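Local structure of transketolase (Campylobacter jejuni, 3M6L) at residues K26-H31 with G260-E265; V65-H70 with Q121-A126; L180-N185 with L238-T243. The protein holds thiamine diphosphate with the help of a calcium ion, as a two-subunit enzyme of the transketolase family, and here also binds ribose-5-phosphate. One frame throughout, in Å; residues are numbered along the deposited sequence.

Interaction 1: residues K26-H31 with G260-E265; sequences KANSGH and GAPLGE. With R5P (ribose-5-phosphate), chain F.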
loop_
_atom_site.group_PDB
_atom_site.type_symbol
_atom_site.label_atom_id
_atom_site.label_comp_id
_atom_site.label_asym_id
_atom_site.label_seq_id
_atom_site.Cartn_x
_atom_site.Cartn_y
_atom_site.Cartn_z
ATOM N N LYS A 26 33.518 2.417 -9.042
ATOM C CA LYS A 26 33.735 3.648 -9.796
ATOM C C LYS A 26 32.661 4.653 -9.415
ATOM O O LYS A 26 32.912 5.845 -9.206
ATOM C CB LYS A 26 33.779 3.353 -11.308
ATOM C CG LYS A 26 34.027 4.640 -12.165
ATOM C CD LYS A 26 34.335 4.291 -13.602
ATOM C CE LYS A 26 34.828 5.500 -14.386
ATOM N NZ LYS A 26 33.756 6.508 -14.417
ATOM N N ALA A 27 31.414 4.179 -9.296
ATOM C CA ALA A 27 30.346 5.027 -8.760
ATOM C C ALA A 27 30.437 5.429 -7.297
ATOM O O ALA A 27 29.745 6.362 -6.788
ATOM C CB ALA A 27 28.918 4.379 -9.030
ATOM N N ASN A 28 31.263 4.681 -6.526
ATOM C CA ASN A 28 31.235 4.760 -5.072
ATOM C C ASN A 28 29.836 4.622 -4.478
ATOM O O ASN A 28 29.460 5.300 -3.519
ATOM C CB ASN A 28 31.854 6.036 -4.545
ATOM C CG ASN A 28 32.383 5.883 -3.121
ATOM O OD1 ASN A 28 32.631 4.745 -2.622
ATOM N ND2 ASN A 28 32.599 7.045 -2.468
ATOM N N SER A 29 29.058 3.757 -5.096
ATOM C CA SER A 29 27.637 3.642 -4.761
ATOM C C SER A 29 27.108 2.350 -5.409
ATOM O O SER A 29 27.476 2.014 -6.528
ATOM C CB SER A 29 26.811 4.870 -5.279
ATOM O OG SER A 29 25.449 4.755 -4.963
ATOM N N GLY A 30 26.253 1.628 -4.683
ATOM C CA GLY A 30 25.557 0.494 -5.272
ATOM C C GLY A 30 25.772 -0.811 -4.551
ATOM O O GLY A 30 26.236 -0.802 -3.409
ATOM N N HIS A 31 25.430 -1.895 -5.175
ATOM C CA HIS A 31 25.181 -3.161 -4.487
ATOM C C HIS A 31 25.986 -4.198 -5.176
ATOM O O HIS A 31 25.615 -4.705 -6.224
ATOM C CB HIS A 31 23.698 -3.512 -4.549
ATOM C CG HIS A 31 22.822 -2.466 -3.938
ATOM N ND1 HIS A 31 22.476 -1.294 -4.600
ATOM C CD2 HIS A 31 22.152 -2.451 -2.749
ATOM C CE1 HIS A 31 21.676 -0.585 -3.808
ATOM N NE2 HIS A 31 21.458 -1.276 -2.695
ATOM N N GLY A 260 25.194 -3.442 0.165
ATOM C CA GLY A 260 24.845 -2.140 -0.384
ATOM C C GLY A 260 25.915 -1.064 -0.245
ATOM O O GLY A 260 25.617 0.136 -0.229
ATOM N N ALA A 261 27.167 -1.488 -0.202
ATOM C CA ALA A 261 28.302 -0.551 -0.241
ATOM C C ALA A 261 29.369 -1.139 -1.081
ATOM O O ALA A 261 29.408 -2.346 -1.218
ATOM C CB ALA A 261 28.814 -0.286 1.126
ATOM N N PRO A 262 30.248 -0.311 -1.627
ATOM C CA PRO A 262 31.313 -0.798 -2.525
ATOM C C PRO A 262 32.225 -1.755 -1.731
ATOM O O PRO A 262 32.329 -1.612 -0.499
ATOM C CB PRO A 262 32.077 0.466 -2.875
ATOM C CG PRO A 262 31.092 1.583 -2.722
ATOM C CD PRO A 262 30.142 1.174 -1.613
ATOM N N LEU A 263 32.817 -2.707 -2.431
ATOM C CA LEU A 263 33.690 -3.716 -1.770
ATOM C C LEU A 263 34.994 -3.142 -1.333
ATOM O O LEU A 263 35.574 -3.677 -0.342
ATOM C CB LEU A 263 33.953 -4.837 -2.675
ATOM C CG LEU A 263 32.835 -5.725 -3.237
ATOM C CD1 LEU A 263 33.374 -6.586 -4.292
ATOM C CD2 LEU A 263 32.079 -6.504 -2.115
ATOM N N GLY A 264 35.456 -2.088 -2.001
ATOM C CA GLY A 264 36.767 -1.453 -1.683
ATOM C C GLY A 264 37.851 -1.919 -2.637
ATOM O O GLY A 264 37.872 -3.015 -3.106
ATOM N N GLU A 265 38.792 -1.042 -2.927
ATOM C CA GLU A 265 39.838 -1.323 -3.918
ATOM C C GLU A 265 40.688 -2.554 -3.551
ATOM O O GLU A 265 40.990 -3.395 -4.404
ATOM C CB GLU A 265 40.746 -0.112 -4.053
ATOM C CG GLU A 265 40.026 1.175 -4.504
ATOM C CD GLU A 265 40.984 2.342 -4.881
ATOM O OE1 GLU A 265 42.238 2.156 -4.956
ATOM O OE2 GLU A 265 40.442 3.452 -5.107
HETATM C C1 R5P F . 17.396 -0.280 -1.433
HETATM O O1 R5P F . 17.205 -1.134 -2.610
HETATM C C2 R5P F . 18.865 -0.250 -0.983
HETATM O O2 R5P F . 19.260 -1.389 -0.193
HETATM C C3 R5P F . 19.426 1.064 -0.373
HETATM O O3 R5P F . 20.293 1.362 -1.461
HETATM C C4 R5P F . 20.450 1.128 0.807
HETATM O O4 R5P F . 20.117 0.134 1.796
HETATM C C5 R5P F . 20.694 2.573 1.395
HETATM O O5 R5P F . 22.000 2.827 2.051
HETATM P P R5P F . 22.298 4.204 2.917
HETATM O O1P R5P F . 22.082 3.982 4.516
HETATM O O2P R5P F . 21.222 5.226 2.264
HETATM O O3P R5P F . 23.633 4.847 2.706
HETATM O O HOH W 1 25.439 2.233 -1.822
#
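Asn28 and Pro262 meet where helix 6-27 ends in a Schellman motif: Asn28, with positive phi, is the first residue to leave the helix, and the chain then runs on to His31 against the loop that leads into helix 265-275. The side-chain part of the contact is small: the amide oxygen OD1 of Asn28 makes a van der Waals touch on ring CG of Pro262 at 3.5 Å. Although the CB of Asn28 points away from the loop, a chi1 of -155° brings OD1 back to the CG corner of the ring. Pro262 also touches Val24 and Gln25 of helix 6-27.

Backbone contacts follow at Gly30. Its O lies 3.2 Å from C of Gly260 and makes a long CA-H...O contact with CA of the same glycine, whereas Ala261 N approaches it at too poor an angle to bond. The polar link runs through a water that accepts from Gly30 N at 3.0 Å and donates to Gly260 O at 2.6 Å, tying the two loops together with one bond to each.

Ring contacts complete the account. CD2 of His31 stands 3.6 Å from CA of Gly260, and the same ring meets His70 and His259 edge-to-face. With His104, Ile189 and His259, His31 lines the ribose-5-phosphate pocket, to which the second subunit adds Asp452. The sugar's O3 sits at the imidazole edge near its plane, 3.1 Å from NE2 of His31, and O2 is 3.3 Å from NE2. These weak hydrogen bonds exclude each other: NE2 gives to O3 if it carries the hydrogen (124° at H), or accepts from O2 if not.

Interaction 2: residues V65-H70 with Q121-A126; sequences VFSGGH and QGVANA. With TPP (thiamine diphosphate), chain C.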
loop_
_atom_site.group_PDB
_atom_site.type_symbol
_atom_site.label_atom_id
_atom_site.label_comp_id
_atom_site.label_asym_id
_atom_site.label_seq_id
_atom_site.Cartn_x
_atom_site.Cartn_y
_atom_site.Cartn_z
ATOM N N VAL A 65 13.297 -11.250 -15.584
ATOM C CA VAL A 65 13.044 -10.188 -14.566
ATOM C C VAL A 65 13.982 -10.309 -13.366
ATOM O O VAL A 65 14.048 -11.378 -12.708
ATOM C CB VAL A 65 11.599 -10.254 -14.070
ATOM C CG1 VAL A 65 11.317 -9.206 -12.934
ATOM C CG2 VAL A 65 10.611 -10.153 -15.267
ATOM N N PHE A 66 14.665 -9.222 -13.038
ATOM C CA PHE A 66 15.499 -9.168 -11.813
ATOM C C PHE A 66 14.626 -8.492 -10.757
ATOM O O PHE A 66 14.571 -7.270 -10.666
ATOM C CB PHE A 66 16.766 -8.291 -11.977
ATOM C CG PHE A 66 17.928 -8.974 -12.604
ATOM C CD1 PHE A 66 17.793 -9.684 -13.757
ATOM C CD2 PHE A 66 19.211 -8.794 -12.046
ATOM C CE1 PHE A 66 18.920 -10.290 -14.369
ATOM C CE2 PHE A 66 20.305 -9.374 -12.628
ATOM C CZ PHE A 66 20.152 -10.128 -13.791
ATOM N N SER A 67 13.949 -9.275 -9.919
ATOM C CA SER A 67 13.126 -8.657 -8.837
ATOM C C SER A 67 13.888 -7.862 -7.825
ATOM O O SER A 67 13.382 -6.861 -7.279
ATOM C CB SER A 67 12.256 -9.702 -8.138
ATOM O OG SER A 67 11.143 -9.099 -7.428
ATOM N N GLY A 68 15.085 -8.294 -7.552
ATOM C CA GLY A 68 16.011 -7.608 -6.696
ATOM C C GLY A 68 16.701 -6.612 -7.607
ATOM O O GLY A 68 17.770 -6.901 -8.135
ATOM N N GLY A 69 16.101 -5.461 -7.789
ATOM C CA GLY A 69 16.659 -4.503 -8.760
ATOM C C GLY A 69 17.934 -3.843 -8.274
ATOM O O GLY A 69 18.630 -3.205 -9.068
ATOM N N HIS A 70 18.282 -4.024 -6.994
ATOM C CA HIS A 70 19.597 -3.577 -6.522
ATOM C C HIS A 70 20.717 -4.347 -7.146
ATOM O O HIS A 70 21.871 -3.892 -7.026
ATOM C CB HIS A 70 19.684 -3.632 -4.996
ATOM C CG HIS A 70 19.361 -4.970 -4.457
ATOM N ND1 HIS A 70 20.317 -5.835 -3.998
ATOM C CD2 HIS A 70 18.183 -5.619 -4.367
ATOM C CE1 HIS A 70 19.739 -6.973 -3.647
ATOM N NE2 HIS A 70 18.442 -6.876 -3.871
ATOM N N GLN A 121 7.870 -6.507 -6.186
ATOM C CA GLN A 121 7.068 -6.144 -7.401
ATOM C C GLN A 121 7.417 -7.136 -8.528
ATOM O O GLN A 121 6.560 -7.599 -9.317
ATOM C CB GLN A 121 7.330 -4.752 -7.976
ATOM C CG GLN A 121 6.936 -3.663 -7.029
ATOM C CD GLN A 121 5.518 -3.525 -6.806
ATOM O OE1 GLN A 121 4.763 -3.591 -7.769
ATOM N NE2 GLN A 121 5.090 -3.274 -5.554
ATOM N N GLY A 122 8.707 -7.373 -8.704
ATOM C CA GLY A 122 9.239 -8.181 -9.772
ATOM C C GLY A 122 8.702 -9.575 -9.858
ATOM O O GLY A 122 8.447 -10.117 -10.959
ATOM N N VAL A 123 8.571 -10.188 -8.697
ATOM C CA VAL A 123 8.011 -11.513 -8.634
ATOM C C VAL A 123 6.582 -11.486 -9.179
ATOM O O VAL A 123 6.189 -12.323 -9.995
ATOM C CB VAL A 123 7.977 -12.096 -7.214
ATOM C CG1 VAL A 123 7.225 -13.467 -7.193
ATOM C CG2 VAL A 123 9.354 -12.149 -6.647
ATOM N N ALA A 124 5.784 -10.485 -8.738
ATOM C CA ALA A 124 4.434 -10.385 -9.219
ATOM C C ALA A 124 4.411 -9.998 -10.721
ATOM O O ALA A 124 3.560 -10.452 -11.473
ATOM C CB ALA A 124 3.646 -9.352 -8.402
ATOM N N ASN A 125 5.353 -9.167 -11.154
ATOM C CA ASN A 125 5.458 -8.788 -12.576
ATOM C C ASN A 125 5.734 -10.094 -13.424
ATOM O O ASN A 125 5.176 -10.253 -14.456
ATOM C CB ASN A 125 6.575 -7.878 -12.790
ATOM C CG ASN A 125 6.427 -6.529 -12.199
ATOM O OD1 ASN A 125 5.256 -5.954 -11.987
ATOM N ND2 ASN A 125 7.553 -5.995 -11.845
ATOM N N ALA A 126 6.625 -10.943 -12.887
ATOM C CA ALA A 126 7.006 -12.214 -13.577
ATOM C C ALA A 126 5.798 -13.151 -13.669
ATOM O O ALA A 126 5.530 -13.713 -14.744
ATOM C CB ALA A 126 8.158 -12.903 -12.893
HETATM N "N1'" TPP C . 11.178 -2.315 1.062
HETATM C "C2'" TPP C . 10.908 -2.432 -0.237
HETATM C CM2 TPP C . 9.458 -2.656 -0.621
HETATM N "N3'" TPP C . 11.780 -2.350 -1.266
HETATM C "C4'" TPP C . 13.057 -2.056 -1.005
HETATM N "N4'" TPP C . 13.868 -1.928 -2.031
HETATM C "C5'" TPP C . 13.478 -1.950 0.433
HETATM C "C6'" TPP C . 12.487 -2.078 1.405
HETATM C "C7'" TPP C . 14.983 -1.690 0.823
HETATM N N3 TPP C . 15.822 -2.966 0.540
HETATM C C2 TPP C . 16.591 -3.317 -0.564
HETATM S S1 TPP C . 17.303 -4.937 -0.670
HETATM C C5 TPP C . 16.659 -5.190 0.943
HETATM C C4 TPP C . 15.870 -4.027 1.384
HETATM C CM4 TPP C . 15.165 -4.120 2.679
HETATM C C6 TPP C . 16.826 -6.442 1.771
HETATM C C7 TPP C . 17.987 -7.371 1.450
HETATM O O7 TPP C . 17.338 -8.127 0.510
HETATM P PA TPP C . 17.751 -9.395 -0.246
HETATM O O1A TPP C . 16.580 -9.616 -1.101
HETATM O O2A TPP C . 18.019 -10.440 0.811
HETATM O O3A TPP C . 19.068 -8.960 -0.974
HETATM P PB TPP C . 20.630 -9.348 -0.943
HETATM O O1B TPP C . 21.060 -9.213 -2.347
HETATM O O2B TPP C . 20.831 -10.695 -0.308
HETATM O O3B TPP C . 21.318 -8.414 -0.003
HETATM O O HOH W 2 10.935 -5.658 -7.637
#
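Val65, at the end of strand 63-66, faces Gly122 and Ala126 on the first turns of helix 121-140, joining an outermost strand of the parallel sheet to a covering helix in the thiamine diphosphate-binding domain. Its two methyls divide the work: CG1, trans to the backbone N (chi1 177°), lies 3.6 Å from Gly122 O, while CG2 reaches CB of Ala126 at 4.4 Å, a looser touch.

Ser67 makes the closest approach. With chi1 at -160°, OG swings toward the helix and comes within 3.2 Å of Gly122 CA, a fit possible because that residue has no side chain. OG also takes a weak hydrogen bond from Val123 N at 3.1 Å, bent to 123° at the hydrogen, and is also hydrogen-bonded to Asp157 OD1, its strongest polar partner. A water then links the backbones, donating to Ser67 O (2.8 Å) and accepting from Gly122 N (3.0 Å). The first turn of the helix, whose amides have no preceding helical carbonyls to bond, thus finds partners in a side chain and a water.

Beyond Ser67 the chain turns away from helix 121-140 through an inverse gamma turn centred on Gly68 and a 3-10 turn at Gly69, reaching the cofactor at His70. S1 of thiamine diphosphate lies 3.8 Å above the plane of that ring, displaced toward its rim, while the phosphate oxygen O1B stands at the edge in plane.

Around the contact, strand 149-154 pairs with Val65 and Ser67, helix 161-172 packs on Val123 and Ala124, and helix 394-407 receives Gln121 and Ala124.

Interaction 3: residues L180-N185 with L238-T243; sequences LIYDSN and LIIAKT. With CA (calcium ion), chain D; TPP (thiamine diphosphate), chain C.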
loop_
_atom_site.group_PDB
_atom_site.type_symbol
_atom_site.label_atom_id
_atom_site.label_comp_id
_atom_site.label_asym_id
_atom_site.label_seq_id
_atom_site.Cartn_x
_atom_site.Cartn_y
_atom_site.Cartn_z
ATOM N N LEU A 180 11.003 -19.396 -11.206
ATOM C CA LEU A 180 11.449 -18.408 -10.137
ATOM C C LEU A 180 12.707 -18.945 -9.508
ATOM O O LEU A 180 12.722 -20.063 -8.970
ATOM C CB LEU A 180 10.319 -18.233 -9.114
ATOM C CG LEU A 180 10.571 -17.298 -7.940
ATOM C CD1 LEU A 180 10.817 -15.896 -8.542
ATOM C CD2 LEU A 180 9.288 -17.255 -6.953
ATOM N N ILE A 181 13.783 -18.165 -9.536
ATOM C CA ILE A 181 15.071 -18.551 -9.007
ATOM C C ILE A 181 15.316 -17.703 -7.785
ATOM O O ILE A 181 15.529 -16.468 -7.866
ATOM C CB ILE A 181 16.230 -18.402 -10.031
ATOM C CG1 ILE A 181 15.896 -19.150 -11.294
ATOM C CG2 ILE A 181 17.596 -18.772 -9.387
ATOM C CD1 ILE A 181 16.825 -18.881 -12.568
ATOM N N TYR A 182 15.244 -18.341 -6.593
ATOM C CA TYR A 182 15.475 -17.654 -5.304
ATOM C C TYR A 182 16.900 -17.741 -4.838
ATOM O O TYR A 182 17.422 -18.835 -4.601
ATOM C CB TYR A 182 14.469 -18.276 -4.247
ATOM C CG TYR A 182 14.660 -17.972 -2.820
ATOM C CD1 TYR A 182 15.098 -16.723 -2.343
ATOM C CD2 TYR A 182 14.292 -18.961 -1.853
ATOM C CE1 TYR A 182 15.261 -16.433 -1.025
ATOM C CE2 TYR A 182 14.419 -18.706 -0.515
ATOM C CZ TYR A 182 14.888 -17.439 -0.085
ATOM O OH TYR A 182 14.994 -17.186 1.227
ATOM N N ASP A 183 17.542 -16.601 -4.743
ATOM C CA ASP A 183 18.892 -16.464 -4.220
ATOM C C ASP A 183 18.820 -16.501 -2.707
ATOM O O ASP A 183 18.650 -15.482 -2.029
ATOM C CB ASP A 183 19.482 -15.106 -4.697
ATOM C CG ASP A 183 20.938 -14.918 -4.343
ATOM O OD1 ASP A 183 21.628 -15.946 -4.042
ATOM O OD2 ASP A 183 21.412 -13.716 -4.331
ATOM N N SER A 184 18.963 -17.705 -2.163
ATOM C CA SER A 184 19.019 -17.914 -0.743
ATOM C C SER A 184 20.433 -17.803 -0.165
ATOM O O SER A 184 21.185 -18.768 -0.153
ATOM C CB SER A 184 18.308 -19.237 -0.408
ATOM O OG SER A 184 18.196 -19.451 0.966
ATOM N N ASN A 185 20.782 -16.605 0.284
ATOM C CA ASN A 185 22.080 -16.340 0.839
ATOM C C ASN A 185 22.159 -16.079 2.384
ATOM O O ASN A 185 23.259 -15.753 2.960
ATOM C CB ASN A 185 22.794 -15.257 0.026
ATOM C CG ASN A 185 22.138 -13.889 0.182
ATOM O OD1 ASN A 185 21.321 -13.670 1.093
ATOM N ND2 ASN A 185 22.447 -12.945 -0.780
ATOM N N LEU A 238 9.991 -23.291 -8.725
ATOM C CA LEU A 238 10.938 -22.555 -7.857
ATOM C C LEU A 238 12.210 -23.329 -7.753
ATOM O O LEU A 238 12.210 -24.519 -7.356
ATOM C CB LEU A 238 10.373 -22.345 -6.432
ATOM C CG LEU A 238 11.309 -21.730 -5.365
ATOM C CD1 LEU A 238 11.569 -20.310 -5.763
ATOM C CD2 LEU A 238 10.729 -21.903 -3.908
ATOM N N ILE A 239 13.294 -22.668 -8.106
ATOM C CA ILE A 239 14.609 -23.106 -7.777
ATOM C C ILE A 239 15.144 -22.384 -6.577
ATOM O O ILE A 239 15.407 -21.155 -6.571
ATOM C CB ILE A 239 15.569 -22.997 -8.990
ATOM C CG1 ILE A 239 15.099 -23.859 -10.141
ATOM C CG2 ILE A 239 17.004 -23.428 -8.581
ATOM C CD1 ILE A 239 15.829 -23.416 -11.517
ATOM N N ILE A 240 15.393 -23.130 -5.513
ATOM C CA ILE A 240 16.001 -22.523 -4.338
ATOM C C ILE A 240 17.499 -22.711 -4.442
ATOM O O ILE A 240 18.009 -23.864 -4.300
ATOM C CB ILE A 240 15.480 -23.103 -2.927
ATOM C CG1 ILE A 240 13.960 -23.037 -2.876
ATOM C CG2 ILE A 240 16.282 -22.416 -1.739
ATOM C CD1 ILE A 240 13.287 -23.798 -1.667
ATOM N N ALA A 241 18.197 -21.608 -4.683
ATOM C CA ALA A 241 19.632 -21.622 -4.971
ATOM C C ALA A 241 20.388 -21.055 -3.791
ATOM O O ALA A 241 20.317 -19.886 -3.445
ATOM C CB ALA A 241 19.906 -20.850 -6.284
ATOM N N LYS A 242 21.017 -21.920 -3.018
ATOM C CA LYS A 242 21.813 -21.519 -1.916
ATOM C C LYS A 242 23.133 -20.921 -2.431
ATOM O O LYS A 242 23.889 -21.580 -3.140
ATOM C CB LYS A 242 22.072 -22.725 -0.956
ATOM C CG LYS A 242 22.698 -22.293 0.355
ATOM C CD LYS A 242 23.063 -23.514 1.326
ATOM C CE LYS A 242 24.444 -23.309 2.122
ATOM N NZ LYS A 242 25.469 -24.522 2.276
ATOM N N THR A 243 23.345 -19.651 -2.116
ATOM C CA THR A 243 24.516 -18.877 -2.525
ATOM C C THR A 243 25.126 -18.170 -1.302
ATOM O O THR A 243 24.633 -18.139 -0.166
ATOM C CB THR A 243 24.112 -17.803 -3.618
ATOM O OG1 THR A 243 23.428 -16.772 -2.935
ATOM C CG2 THR A 243 23.156 -18.374 -4.691
HETATM CA CA CA D . 19.575 -12.124 0.956
HETATM N "N1'" TPP C . 11.178 -2.315 1.062
HETATM C "C2'" TPP C . 10.908 -2.432 -0.237
HETATM C CM2 TPP C . 9.458 -2.656 -0.621
HETATM N "N3'" TPP C . 11.780 -2.350 -1.266
HETATM C "C4'" TPP C . 13.057 -2.056 -1.005
HETATM N "N4'" TPP C . 13.868 -1.928 -2.031
HETATM C "C5'" TPP C . 13.478 -1.950 0.433
HETATM C "C6'" TPP C . 12.487 -2.078 1.405
HETATM C "C7'" TPP C . 14.983 -1.690 0.823
HETATM N N3 TPP C . 15.822 -2.966 0.540
HETATM C C2 TPP C . 16.591 -3.317 -0.564
HETATM S S1 TPP C . 17.303 -4.937 -0.670
HETATM C C5 TPP C . 16.659 -5.190 0.943
HETATM C C4 TPP C . 15.870 -4.027 1.384
HETATM C CM4 TPP C . 15.165 -4.120 2.679
HETATM C C6 TPP C . 16.826 -6.442 1.771
HETATM C C7 TPP C . 17.987 -7.371 1.450
HETATM O O7 TPP C . 17.338 -8.127 0.510
HETATM P PA TPP C . 17.751 -9.395 -0.246
HETATM O O1A TPP C . 16.580 -9.616 -1.101
HETATM O O2A TPP C . 18.019 -10.440 0.811
HETATM O O3A TPP C . 19.068 -8.960 -0.974
HETATM P PB TPP C . 20.630 -9.348 -0.943
HETATM O O1B TPP C . 21.060 -9.213 -2.347
HETATM O O2B TPP C . 20.831 -10.695 -0.308
HETATM O O3B TPP C . 21.318 -8.414 -0.003
HETATM O O HOH W 3 23.839 -13.921 -3.248
HETATM O O HOH W 4 18.845 -12.986 -1.149
#
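Tyr182 and Ile239 lie at the tight centre of a parallel strand pair whose axes approach to 4.7 Å at 19°. Tyr182 N gives to Ile239 O (2.8 Å), and Ala241 N to Tyr182 O (2.9 Å); three more backbone bonds extend the pairing from Leu180 to Thr243. The last, Thr243 N to Ser184 O, comes from 49° out of the carbonyl plane, where the residues after both strands are loop. Among the buried side chains, Leu238 CD1 fills the angle between Leu180 CG (3.8 Å) and Tyr182 CB (3.9 Å).

Toward Ser184 the same face is less buried: Ile240 CG2 touches Tyr182 CD2 and Ser184 CB, each at 4.0 Å, but Ile240 and Ser184 are partly exposed, and Lys242 is exposed and touches a crystal neighbour. Just beyond Ser184, buried Asn185 turns to the cofactor. Its OD1 binds the calcium ion at 2.3 Å, and ND2 gives a nearly straight bond to O2B of thiamine diphosphate (2.8 Å). Asp155 and Ile187 O complete the protein ligands of the metal.

The pair is central to the sheet, between strands 149-154 and 211-216. Helix 201-207 covers Leu180, Leu238 and Ile240; helix 220-231 covers Ile181 and Ile239.

Overall arrangement
All three contacts belong to the thiamine diphosphate-binding domain and converge on its ligands from different parts of the fold. Interactions 2 and 3 sit on the same parallel sheet, their centres 14 Å apart, and both touch thiamine diphosphate: His70 beside the thiazolium sulfur and diphosphate, Asn185 at the diphosphate and calcium ion. Interaction 1 lies farther out, its centre 22 Å from that of interaction 2 and 24 Å from that of interaction 3, and reaches ribose-5-phosphate instead. It still meets interaction 2 directly, where His31 CB packs 3.1 Å from His70 O. Nearest atoms of interactions 1 and 3 remain about 10 Å apart; the diphosphate lies between the side-chain ends of His31 and Asn185.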